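Local coordinates for hypothetical protein, conserved (Leishmania major, PDB 2B4W), which is of unknown function but, as a member of the beta-fructosidase clan, probably folds as a five-bladed beta-propeller, at residues A[193-198]-A[203-208]; A[295-298]-A[302-305]; A[224-229]-A[277-282]. All coordinates share one frame; numbering follows the deposited sequence.

Contact 1 of 3, residues A[193-198]-A[203-208]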
loop_
_atom_site.group_PDB
_atom_site.type_symbol
_atom_site.label_atom_id
_atom_site.label_comp_id
_atom_site.label_asym_id
_atom_site.label_seq_id
_atom_site.Cartn_x
_atom_site.Cartn_y
_atom_site.Cartn_z
ATOM N N ASN A 193 -3.551 0.740 -2.383
ATOM C CA ASN A 193 -2.532 0.621 -1.350
ATOM C C ASN A 193 -1.538 1.771 -1.477
ATOM O O ASN A 193 -1.049 2.292 -0.488
ATOM C CB ASN A 193 -1.829 -0.727 -1.448
ATOM C CG ASN A 193 -2.709 -1.860 -0.928
ATOM O OD1 ASN A 193 -3.411 -2.502 -1.698
ATOM N ND2 ASN A 193 -2.639 -2.041 0.387
ATOM N N GLN A 194 -1.227 2.159 -2.713
ATOM C CA GLN A 194 -0.372 3.312 -2.960
ATOM C C GLN A 194 -0.820 3.962 -4.273
ATOM O O GLN A 194 -0.895 3.267 -5.302
ATOM C CB GLN A 194 1.103 2.920 -2.976
ATOM C CG GLN A 194 2.097 4.084 -2.949
ATOM C CD GLN A 194 2.126 4.713 -1.572
ATOM O OE1 GLN A 194 1.902 4.027 -0.575
ATOM N NE2 GLN A 194 2.380 6.009 -1.487
ATOM N N ALA A 195 -1.107 5.258 -4.173
ATOM C CA ALA A 195 -1.404 6.137 -5.295
ATOM C C ALA A 195 -0.230 7.045 -5.664
ATOM O O ALA A 195 0.529 7.571 -4.858
ATOM C CB ALA A 195 -2.650 6.977 -5.047
ATOM N N TYR A 196 -0.078 7.233 -6.971
ATOM C CA TYR A 196 0.987 7.984 -7.607
ATOM C C TYR A 196 0.427 9.041 -8.551
ATOM O O TYR A 196 -0.553 8.747 -9.236
ATOM C CB TYR A 196 1.898 7.064 -8.436
ATOM C CG TYR A 196 2.566 6.010 -7.562
ATOM C CD1 TYR A 196 1.920 4.851 -7.196
ATOM C CD2 TYR A 196 3.862 6.231 -7.096
ATOM C CE1 TYR A 196 2.529 3.895 -6.399
ATOM C CE2 TYR A 196 4.475 5.292 -6.300
ATOM C CZ TYR A 196 3.807 4.131 -5.957
ATOM O OH TYR A 196 4.434 3.204 -5.146
ATOM N N LEU A 197 1.070 10.203 -8.574
ATOM C CA LEU A 197 0.743 11.212 -9.568
ATOM C C LEU A 197 1.591 10.997 -10.818
ATOM O O LEU A 197 2.812 10.886 -10.747
ATOM C CB LEU A 197 0.981 12.632 -9.061
ATOM C CG LEU A 197 0.872 13.764 -10.099
ATOM C CD1 LEU A 197 -0.570 13.874 -10.566
ATOM C CD2 LEU A 197 1.362 15.092 -9.536
ATOM N N LEU A 198 0.909 10.950 -11.948
ATOM C CA LEU A 198 1.530 10.773 -13.245
ATOM C C LEU A 198 1.637 12.078 -14.004
ATOM O O LEU A 198 0.784 12.953 -13.893
ATOM C CB LEU A 198 0.694 9.778 -14.074
ATOM C CG LEU A 198 0.454 8.424 -13.406
ATOM C CD1 LEU A 198 -0.280 7.458 -14.336
ATOM C CD2 LEU A 198 1.779 7.826 -12.959
ATOM N N VAL A 203 -3.948 9.516 -12.252
ATOM C CA VAL A 203 -3.455 8.878 -11.032
ATOM C C VAL A 203 -3.195 7.390 -11.230
ATOM O O VAL A 203 -4.094 6.626 -11.551
ATOM C CB VAL A 203 -4.451 9.069 -9.874
ATOM C CG1 VAL A 203 -3.972 8.314 -8.638
ATOM C CG2 VAL A 203 -4.641 10.550 -9.562
ATOM N N GLY A 204 -1.941 7.017 -11.026
ATOM C CA GLY A 204 -1.509 5.647 -11.014
ATOM C C GLY A 204 -1.768 5.011 -9.658
ATOM O O GLY A 204 -1.182 5.403 -8.650
ATOM N N CYS A 205 -2.656 4.014 -9.607
ATOM C CA CYS A 205 -2.813 3.286 -8.356
ATOM C C CYS A 205 -2.264 1.865 -8.415
ATOM O O CYS A 205 -2.418 1.103 -9.390
ATOM C CB CYS A 205 -4.276 3.220 -7.911
ATOM S SG CYS A 205 -5.159 4.787 -7.971
ATOM N N ILE A 206 -1.621 1.517 -7.285
ATOM C CA ILE A 206 -1.202 0.158 -6.995
ATOM C C ILE A 206 -2.082 -0.374 -5.883
ATOM O O ILE A 206 -2.186 0.256 -4.832
ATOM C CB ILE A 206 0.280 0.102 -6.594
ATOM C CG1 ILE A 206 1.208 0.630 -7.693
ATOM C CG2 ILE A 206 0.704 -1.289 -6.146
ATOM C CD1 ILE A 206 1.114 -0.205 -8.958
ATOM N N GLY A 207 -2.748 -1.512 -6.058
ATOM C CA GLY A 207 -3.582 -1.991 -4.948
ATOM C C GLY A 207 -3.809 -3.480 -4.951
ATOM O O GLY A 207 -2.982 -4.242 -5.438
ATOM N N HIS A 208 -4.948 -3.904 -4.405
ATOM C CA HIS A 208 -5.276 -5.315 -4.314
ATOM C C HIS A 208 -6.657 -5.592 -4.908
ATOM O O HIS A 208 -7.564 -4.771 -4.750
ATOM C CB HIS A 208 -5.198 -5.814 -2.878
ATOM C CG HIS A 208 -6.076 -5.304 -1.798
ATOM N ND1 HIS A 208 -5.873 -4.117 -1.128
ATOM C CD2 HIS A 208 -7.178 -5.855 -1.215
ATOM C CE1 HIS A 208 -6.817 -3.951 -0.211
ATOM N NE2 HIS A 208 -7.629 -4.996 -0.243
#

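Contact 2 of 3, residues A[295-298]-A[302-305]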
loop_
_atom_site.group_PDB
_atom_site.type_symbol
_atom_site.label_atom_id
_atom_site.label_comp_id
_atom_site.label_asym_id
_atom_site.label_seq_id
_atom_site.Cartn_x
_atom_site.Cartn_y
_atom_site.Cartn_z
ATOM N N TYR A 295 7.068 -1.312 -15.929
ATOM C CA TYR A 295 6.293 -0.143 -15.570
ATOM C C TYR A 295 4.811 -0.384 -15.840
ATOM O O TYR A 295 4.376 -0.649 -16.958
ATOM C CB TYR A 295 6.721 1.092 -16.334
ATOM C CG TYR A 295 6.056 2.384 -15.907
ATOM C CD1 TYR A 295 6.190 2.871 -14.618
ATOM C CD2 TYR A 295 5.284 3.125 -16.795
ATOM C CE1 TYR A 295 5.593 4.054 -14.220
ATOM C CE2 TYR A 295 4.668 4.309 -16.411
ATOM C CZ TYR A 295 4.838 4.768 -15.121
ATOM O OH TYR A 295 4.241 5.940 -14.715
ATOM N N PRO A 296 4.004 -0.285 -14.791
ATOM C CA PRO A 296 2.596 -0.639 -14.963
ATOM C C PRO A 296 1.627 0.470 -15.346
ATOM O O PRO A 296 0.407 0.242 -15.338
ATOM C CB PRO A 296 2.278 -1.116 -13.532
ATOM C CG PRO A 296 3.070 -0.202 -12.669
ATOM C CD PRO A 296 4.337 0.103 -13.417
ATOM N N PHE A 297 2.069 1.669 -15.683
ATOM C CA PHE A 297 1.126 2.700 -16.116
ATOM C C PHE A 297 1.510 3.176 -17.519
ATOM O O PHE A 297 1.251 4.326 -17.890
ATOM C CB PHE A 297 1.106 3.892 -15.160
ATOM C CG PHE A 297 1.043 3.589 -13.674
ATOM C CD1 PHE A 297 0.020 2.816 -13.157
ATOM C CD2 PHE A 297 2.001 4.072 -12.800
ATOM C CE1 PHE A 297 -0.061 2.530 -11.803
ATOM C CE2 PHE A 297 1.934 3.785 -11.445
ATOM C CZ PHE A 297 0.910 2.995 -10.941
ATOM N N LYS A 298 2.133 2.259 -18.259
ATOM C CA LYS A 298 2.604 2.517 -19.613
ATOM C C LYS A 298 1.554 3.247 -20.447
ATOM O O LYS A 298 0.378 2.904 -20.484
ATOM C CB LYS A 298 3.031 1.213 -20.288
ATOM N N THR A 302 4.760 9.210 -16.894
ATOM C CA THR A 302 5.717 8.959 -15.864
ATOM C C THR A 302 5.247 9.444 -14.495
ATOM O O THR A 302 4.420 10.342 -14.360
ATOM C CB THR A 302 7.069 9.660 -16.168
ATOM O OG1 THR A 302 6.886 11.086 -16.260
ATOM C CG2 THR A 302 7.614 9.177 -17.507
ATOM N N ILE A 303 5.844 8.822 -13.478
ATOM C CA ILE A 303 5.592 9.236 -12.104
ATOM C C ILE A 303 6.288 10.556 -11.756
ATOM O O ILE A 303 7.465 10.793 -12.001
ATOM C CB ILE A 303 6.016 8.186 -11.070
ATOM C CG1 ILE A 303 5.187 6.905 -11.204
ATOM C CG2 ILE A 303 5.999 8.795 -9.673
ATOM C CD1 ILE A 303 5.860 5.667 -10.674
ATOM N N ILE A 304 5.505 11.438 -11.131
ATOM C CA ILE A 304 5.880 12.742 -10.638
ATOM C C ILE A 304 6.098 12.737 -9.130
ATOM O O ILE A 304 5.215 12.336 -8.369
ATOM C CB ILE A 304 4.784 13.773 -10.948
ATOM C CG1 ILE A 304 4.423 13.819 -12.432
ATOM C CG2 ILE A 304 5.204 15.144 -10.413
ATOM C CD1 ILE A 304 5.473 14.510 -13.272
ATOM N N GLY A 305 7.270 13.195 -8.690
ATOM C CA GLY A 305 7.500 13.250 -7.248
ATOM C C GLY A 305 8.104 11.947 -6.764
ATOM O O GLY A 305 8.335 11.016 -7.535
#

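Contact 3 of 3, residues A[224-229]-A[277-282]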
loop_
_atom_site.group_PDB
_atom_site.type_symbol
_atom_site.label_atom_id
_atom_site.label_comp_id
_atom_site.label_asym_id
_atom_site.label_seq_id
_atom_site.Cartn_x
_atom_site.Cartn_y
_atom_site.Cartn_z
ATOM N N TYR A 224 -5.981 -12.888 -3.179
ATOM C CA TYR A 224 -5.556 -11.488 -3.231
ATOM C C TYR A 224 -4.433 -11.379 -4.264
ATOM O O TYR A 224 -3.375 -12.013 -4.144
ATOM C CB TYR A 224 -5.104 -10.952 -1.877
ATOM C CG TYR A 224 -6.157 -10.572 -0.869
ATOM C CD1 TYR A 224 -7.137 -11.477 -0.459
ATOM C CD2 TYR A 224 -6.186 -9.305 -0.299
ATOM C CE1 TYR A 224 -8.103 -11.125 0.470
ATOM C CE2 TYR A 224 -7.146 -8.941 0.632
ATOM C CZ TYR A 224 -8.109 -9.858 1.013
ATOM O OH TYR A 224 -9.070 -9.510 1.938
ATOM N N VAL A 225 -4.655 -10.575 -5.307
ATOM C CA VAL A 225 -3.574 -10.336 -6.255
ATOM C C VAL A 225 -3.173 -8.866 -6.278
ATOM O O VAL A 225 -3.871 -7.964 -5.856
ATOM C CB VAL A 225 -3.906 -10.760 -7.695
ATOM C CG1 VAL A 225 -4.663 -12.077 -7.699
ATOM C CG2 VAL A 225 -4.692 -9.664 -8.392
ATOM N N ASN A 226 -1.965 -8.623 -6.789
ATOM C CA ASN A 226 -1.492 -7.248 -6.866
ATOM C C ASN A 226 -2.132 -6.639 -8.110
ATOM O O ASN A 226 -2.102 -7.286 -9.162
ATOM C CB ASN A 226 0.014 -7.175 -6.968
ATOM C CG ASN A 226 0.827 -7.756 -5.851
ATOM O OD1 ASN A 226 1.819 -8.443 -6.108
ATOM N ND2 ASN A 226 0.498 -7.497 -4.601
ATOM N N TYR A 227 -2.685 -5.452 -7.975
ATOM C CA TYR A 227 -3.504 -4.831 -9.006
ATOM C C TYR A 227 -3.120 -3.400 -9.322
ATOM O O TYR A 227 -2.757 -2.612 -8.453
ATOM C CB TYR A 227 -4.959 -4.892 -8.521
ATOM C CG TYR A 227 -6.030 -4.831 -9.569
ATOM C CD1 TYR A 227 -6.293 -5.908 -10.405
ATOM C CD2 TYR A 227 -6.798 -3.687 -9.719
ATOM C CE1 TYR A 227 -7.288 -5.818 -11.355
ATOM C CE2 TYR A 227 -7.789 -3.588 -10.664
ATOM C CZ TYR A 227 -8.025 -4.674 -11.482
ATOM O OH TYR A 227 -9.018 -4.581 -12.426
ATOM N N ALA A 228 -3.180 -3.011 -10.602
ATOM C CA ALA A 228 -2.912 -1.621 -10.971
ATOM C C ALA A 228 -4.028 -1.109 -11.865
ATOM O O ALA A 228 -4.629 -1.896 -12.598
ATOM C CB ALA A 228 -1.584 -1.453 -11.698
ATOM N N PHE A 229 -4.300 0.181 -11.818
ATOM C CA PHE A 229 -5.156 0.878 -12.745
ATOM C C PHE A 229 -4.784 2.361 -12.763
ATOM O O PHE A 229 -4.050 2.851 -11.903
ATOM C CB PHE A 229 -6.642 0.721 -12.391
ATOM C CG PHE A 229 -6.964 1.202 -10.987
ATOM C CD1 PHE A 229 -6.842 0.318 -9.923
ATOM C CD2 PHE A 229 -7.362 2.497 -10.733
ATOM C CE1 PHE A 229 -7.115 0.757 -8.642
ATOM C CE2 PHE A 229 -7.620 2.949 -9.457
ATOM C CZ PHE A 229 -7.505 2.046 -8.417
ATOM N N VAL A 277 10.129 -1.243 -12.462
ATOM C CA VAL A 277 9.782 -0.909 -11.087
ATOM C C VAL A 277 9.979 -2.094 -10.148
ATOM O O VAL A 277 9.825 -3.265 -10.505
ATOM C CB VAL A 277 8.347 -0.378 -10.957
ATOM C CG1 VAL A 277 8.148 0.844 -11.853
ATOM C CG2 VAL A 277 7.328 -1.471 -11.256
ATOM N N ASP A 278 10.318 -1.779 -8.895
ATOM C CA ASP A 278 10.239 -2.794 -7.855
ATOM C C ASP A 278 8.878 -2.664 -7.155
ATOM O O ASP A 278 8.540 -1.626 -6.590
ATOM C CB ASP A 278 11.338 -2.693 -6.810
ATOM C CG ASP A 278 12.724 -3.021 -7.300
ATOM O OD1 ASP A 278 12.865 -4.018 -8.046
ATOM O OD2 ASP A 278 13.667 -2.296 -6.901
ATOM N N LEU A 279 8.127 -3.743 -7.214
ATOM C CA LEU A 279 6.913 -3.962 -6.471
ATOM C C LEU A 279 7.186 -4.679 -5.147
ATOM O O LEU A 279 7.698 -5.799 -5.128
ATOM C CB LEU A 279 5.972 -4.804 -7.330
ATOM C CG LEU A 279 4.609 -5.135 -6.737
ATOM C CD1 LEU A 279 3.854 -3.855 -6.395
ATOM C CD2 LEU A 279 3.820 -5.979 -7.725
ATOM N N TYR A 280 6.823 -4.019 -4.070
ATOM C CA TYR A 280 6.817 -4.498 -2.697
ATOM C C TYR A 280 5.405 -4.904 -2.315
ATOM O O TYR A 280 4.415 -4.213 -2.595
ATOM C CB TYR A 280 7.357 -3.416 -1.768
ATOM C CG TYR A 280 8.821 -3.106 -1.994
ATOM C CD1 TYR A 280 9.279 -2.299 -3.022
ATOM C CD2 TYR A 280 9.760 -3.662 -1.135
ATOM C CE1 TYR A 280 10.636 -2.044 -3.192
ATOM C CE2 TYR A 280 11.098 -3.413 -1.298
ATOM C CZ TYR A 280 11.539 -2.603 -2.324
ATOM O OH TYR A 280 12.894 -2.402 -2.430
ATOM N N SER A 281 5.326 -6.078 -1.678
ATOM C CA SER A 281 4.029 -6.614 -1.322
ATOM C C SER A 281 4.083 -7.450 -0.049
ATOM O O SER A 281 5.096 -8.095 0.204
ATOM C CB SER A 281 3.505 -7.528 -2.431
ATOM O OG SER A 281 2.113 -7.788 -2.289
ATOM N N GLY A 282 2.965 -7.404 0.681
ATOM C CA GLY A 282 2.771 -8.407 1.727
ATOM C C GLY A 282 2.508 -9.730 1.004
ATOM O O GLY A 282 1.866 -9.727 -0.043
#

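Contact 1 of 3, residues A[193-198]-A[203-208]
N193 and H208 cross at about a right angle where the hairpin of strands 188-198 and 203-211 meets a corner in the chain. H208 ND1 donates to N193 OD1 over 3.0 Å, the oxygen lying at the imidazole edge and close to the ring plane, while the amide is turned 50° from that plane. Beside this bond, N193 N and Q194 N both reach I206 O, at 2.8 and 3.0 Å, which makes a classic beta bulge. Further along, the Y196 ring has CG beside its own backbone N (chi1 -61°), which turns the ring back toward Q194 and places CE1 3.8 Å from I206 CG1. The carbonyl oxygen of G204, which accepts from Y196 N at 2.7 Å, also lies at that ring's edge. L198 lies against the glycine backbone, its CG 3.7 Å from G204 N. On the opposite face A195 CB meets V203 CG1 at 4.1 Å, with F148 touching both residues. Outside the hairpin, Y196 OH bonds to I269 O and Q194 NE2 to I86 O. Two N-H groups grip the buried I206 O, and the bond in the plane of the imidazole, with Y224 and F265 meeting the ring, probably fixes the rotation of H208.

Contact 2 of 3, residues A[295-298]-A[302-305]
Y295 and F297 lean against I303 in a mainly apolar contact across the loop that leads from strand 287-293 to strand 303-304, the short, weakly bonded edge strand of a five-stranded antiparallel beta-sheet. No hydrogen bond joins the two segments directly; the sheet pairing of the edge strand runs instead through I304 and L197, on strand 188-198. The meeting point is the end of the isoleucine side chain. I303 CD1 comes to the edge of the Y295 ring, 3.9 Å from CE1, and lies near the plane of the F297 ring as well, where CE2 is more distant at 4.4 Å. One methyl group therefore approaches the rims of two aromatic rings and neither of their faces. L198 touches all three of these side chains, and I269 and M271 of strand 264-271 also pack on I303, which continues the apolar cluster into the neighbouring sheet. The Y295 side chain extends with CG anti to its amide nitrogen (chi1 -174°), carrying the hydroxyl across the loop until OH stands 3.5 Å from I303 N, without bonding to it. That hydroxyl is hydrogen-bonded to the carbonyl oxygen of G301, so its polar end is held by the backbone just before the edge strand, and it also lies at the edge of the F297 ring. Within the loop, the backbone N of F297 sits over one face of the Y295 ring, offset toward the rim, and P296 CG lies 4.1 Å above the plane of the F297 ring, over its centre.

Contact 3 of 3, residues A[224-229]-A[277-282]
N226 and S281 provide the polar part of this buried contact. N226 ND2 donates to S281 OG over 2.8 Å, with an angle of 156° at the hydrogen, and the serine oxygen lies close to the plane of the amide. The N226 CG stands beside its own backbone N (chi1 -60°), which leans the amide toward the start of its strand, with ND2 turned to S281. S281 OG in turn donates to G282 O at 3.0 Å, reaching that oxygen from clearly outside the carbonyl plane. The hydroxyl thus accepts from one strand and donates within its own, which would restrict its rotation. The other end of the amide is also engaged, since N226 OD1 is hydrogen-bonded to the hydroxyl of Y250, a residue whose side chain additionally touches L279 and S281.

The two strands are not paired by backbone bonds: strand 223-231 belongs to the five-stranded antiparallel sheet and strand 277-283 to the large mixed one, with N226 CA and S281 CA 7.8 Å apart. Between these two segments only side chains meet, as would be expected where two blades face each other in the five-bladed propeller probable for this family.

Van der Waals contact comes from L279. With CG anti to the backbone N (chi1 -179°), its side chain extends across the gap and crosses the N226 side chain obliquely. The CD2 methyl does the touching, 3.6 Å from N226 OD1 and 4.1 Å from N226 CB, and lies over one face of the amide, toward its oxygen. I206 and I269 pack on the same leucine, while V264 touches both N226 and S281.

In the fold
From the N terminus, contact 1 comes first and closes the short turn between strands 188-198 and 203-211. The chain then enters strand 223-231, which pairs with strand 203-211 through C205 with F229 and G207 with Y227, and contact 3 spans the long excursion from there to strand 277-283 of the mixed sheet. Contact 2 follows, closing the small loop that returns the chain to the five-stranded sheet, where it joins strand 188-198. The three are in series, without nesting or crossing. In space they adjoin: F297 CE1 lies 3.5 Å from G204 CA, and Y295 and P296 pack on V277, tying the two sheets together.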